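Local coordinates for aspartate--tRNA(Asp/Asn) ligase (Thermus thermophilus, PDB 1N9W), which attaches L-aspartate to both tRNA(Asp) and tRNA(Asn), first activating the amino acid with ATP and then transferring it to the acceptor end of the tRNA, at residues R137-R141 with Q142-E146. Residues are numbered along the deposited sequence; the frame is centred on the assembly and turned at random.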
loop_
_atom_site.group_PDB
_atom_site.type_symbol
_atom_site.label_atom_id
_atom_site.label_comp_id
_atom_site.label_asym_id
_atom_site.label_seq_id
_atom_site.Cartn_x
_atom_site.Cartn_y
_atom_site.Cartn_z
ATOM N N ARG B 137 -4.225 -8.448 -1.899
ATOM C CA ARG B 137 -4.730 -9.697 -1.339
ATOM C C ARG B 137 -4.444 -10.857 -2.289
ATOM O O ARG B 137 -3.832 -11.846 -1.892
ATOM C CB ARG B 137 -6.244 -9.611 -1.087
ATOM C CG ARG B 137 -6.787 -10.665 -0.112
ATOM C CD ARG B 137 -8.301 -10.895 -0.228
ATOM N NE ARG B 137 -9.150 -9.755 0.137
ATOM C CZ ARG B 137 -9.191 -9.179 1.340
ATOM N NH1 ARG B 137 -8.420 -9.624 2.321
ATOM N NH2 ARG B 137 -10.028 -8.175 1.573
ATOM N N TYR B 138 -4.880 -10.736 -3.539
ATOM C CA TYR B 138 -4.664 -11.809 -4.502
ATOM C C TYR B 138 -3.196 -12.195 -4.591
ATOM O O TYR B 138 -2.860 -13.369 -4.509
ATOM C CB TYR B 138 -5.160 -11.417 -5.902
ATOM C CG TYR B 138 -4.844 -12.481 -6.934
ATOM C CD1 TYR B 138 -5.594 -13.660 -7.009
ATOM C CD2 TYR B 138 -3.727 -12.357 -7.766
ATOM C CE1 TYR B 138 -5.228 -14.695 -7.875
ATOM C CE2 TYR B 138 -3.352 -13.382 -8.633
ATOM C CZ TYR B 138 -4.110 -14.549 -8.679
ATOM O OH TYR B 138 -3.731 -15.575 -9.507
ATOM N N LEU B 139 -2.326 -11.205 -4.752
ATOM C CA LEU B 139 -0.898 -11.479 -4.855
ATOM C C LEU B 139 -0.308 -12.040 -3.554
ATOM O O LEU B 139 0.524 -12.952 -3.598
ATOM C CB LEU B 139 -0.151 -10.215 -5.303
ATOM C CG LEU B 139 -0.514 -9.733 -6.727
ATOM C CD1 LEU B 139 0.055 -8.338 -6.969
ATOM C CD2 LEU B 139 0.014 -10.732 -7.781
ATOM N N ASP B 140 -0.721 -11.510 -2.402
ATOM C CA ASP B 140 -0.222 -12.027 -1.117
ATOM C C ASP B 140 -0.572 -13.515 -0.990
ATOM O O ASP B 140 0.235 -14.301 -0.510
ATOM C CB ASP B 140 -0.842 -11.285 0.085
ATOM C CG ASP B 140 -0.203 -9.918 0.350
ATOM O OD1 ASP B 140 0.917 -9.652 -0.154
ATOM O OD2 ASP B 140 -0.827 -9.115 1.089
ATOM N N ARG B 141 -1.782 -13.889 -1.404
ATOM C CA ARG B 141 -2.200 -15.283 -1.324
ATOM C C ARG B 141 -1.398 -16.190 -2.269
ATOM O O ARG B 141 -1.358 -17.405 -2.070
ATOM C CB ARG B 141 -3.697 -15.413 -1.605
ATOM C CG ARG B 141 -4.265 -16.805 -1.348
ATOM C CD ARG B 141 -5.771 -16.742 -1.153
ATOM N NE ARG B 141 -6.371 -15.948 -2.216
ATOM C CZ ARG B 141 -7.189 -14.917 -2.024
ATOM N NH1 ARG B 141 -7.530 -14.538 -0.797
ATOM N NH2 ARG B 141 -7.650 -14.249 -3.072
ATOM N N GLN B 142 -0.770 -15.601 -3.290
ATOM C CA GLN B 142 0.070 -16.349 -4.231
ATOM C C GLN B 142 1.539 -16.221 -3.799
ATOM O O GLN B 142 2.458 -16.395 -4.604
ATOM C CB GLN B 142 -0.057 -15.812 -5.663
ATOM C CG GLN B 142 -1.450 -15.851 -6.276
ATOM C CD GLN B 142 -2.095 -17.219 -6.176
ATOM O OE1 GLN B 142 -1.481 -18.235 -6.499
ATOM N NE2 GLN B 142 -3.347 -17.249 -5.736
ATOM N N ASP B 143 1.748 -15.882 -2.531
ATOM C CA ASP B 143 3.085 -15.745 -1.974
ATOM C C ASP B 143 3.946 -14.593 -2.483
ATOM O O ASP B 143 5.177 -14.660 -2.405
ATOM C CB ASP B 143 3.863 -17.051 -2.152
ATOM C CG ASP B 143 4.045 -17.799 -0.845
ATOM O OD1 ASP B 143 3.022 -18.159 -0.224
ATOM O OD2 ASP B 143 5.209 -18.020 -0.446
ATOM N N PHE B 144 3.331 -13.544 -3.016
ATOM C CA PHE B 144 4.121 -12.404 -3.465
ATOM C C PHE B 144 4.515 -11.624 -2.225
ATOM O O PHE B 144 3.856 -11.718 -1.186
ATOM C CB PHE B 144 3.314 -11.484 -4.379
ATOM C CG PHE B 144 3.223 -11.961 -5.793
ATOM C CD1 PHE B 144 2.544 -13.133 -6.101
ATOM C CD2 PHE B 144 3.822 -11.235 -6.821
ATOM C CE1 PHE B 144 2.460 -13.580 -7.413
ATOM C CE2 PHE B 144 3.747 -11.669 -8.138
ATOM C CZ PHE B 144 3.064 -12.845 -8.439
ATOM N N THR B 145 5.598 -10.864 -2.326
ATOM C CA THR B 145 6.055 -10.039 -1.215
ATOM C C THR B 145 6.061 -8.565 -1.653
ATOM O O THR B 145 6.692 -8.207 -2.647
ATOM C CB THR B 145 7.482 -10.448 -0.748
ATOM O OG1 THR B 145 7.431 -11.745 -0.141
ATOM C CG2 THR B 145 8.033 -9.450 0.262
ATOM N N GLU B 146 5.335 -7.726 -0.911
ATOM C CA GLU B 146 5.264 -6.297 -1.213
ATOM C C GLU B 146 6.623 -5.670 -0.937
ATOM O O GLU B 146 7.241 -5.938 0.096
ATOM C CB GLU B 146 4.189 -5.608 -0.360
ATOM C CG GLU B 146 4.156 -4.078 -0.482
ATOM C CD GLU B 146 2.849 -3.461 0.008
ATOM O OE1 GLU B 146 2.279 -3.959 1.003
ATOM O OE2 GLU B 146 2.398 -2.461 -0.599
HETATM O O HOH W 1 3.201 -8.561 1.081
#
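L139 and F144 form the tight side of this helix end. Methyl CD2 of L139 sits over the centre of the F144 ring, 3.6 Å from its centroid and 5° off the ring normal. The F144 side chain has CG anti to the carbonyl carbon (chi1 -80°), which turns the ring back against L139. The backbone makes a Schellman motif, with D143 at C-prime and positive phi. F144 N bonds to L139 O at 2.9 Å, and D143 N to D140 O at 3.0 Å. L139 O also accepts from Q142 N at 3.0 Å; the two donors reach it from opposite faces of its carbonyl plane. With an alanine at F144, the CD2 methyl is likely to lose its aromatic partner, leaving a gap beside L139.

The side with Y138 and Q142 is looser. Q142 has CG anti to its carbonyl carbon, which puts CG over the Y138 ring, offset toward the rim, at 3.8 Å from CZ. A bend at chi2 then brings the amide alongside, its plane 26° from that of the ring. R141 is exposed and forms a salt bridge with E240.

On a separate flank, a water links D140 OD1, at 2.8 Å, to E146 N, and D140 OD1 also bonds to Y194 OH. D140, D143 and E146 each pair with arginines of the second subunit, placing the turn at the dimer interface.

The turn joins helix 119-141 to strand 145-146, an edge strand of the class II catalytic-domain sheet within this chain. L139 and F144 pack on strands 192-198 and 215-222, while Y138 rests on helix 227-248.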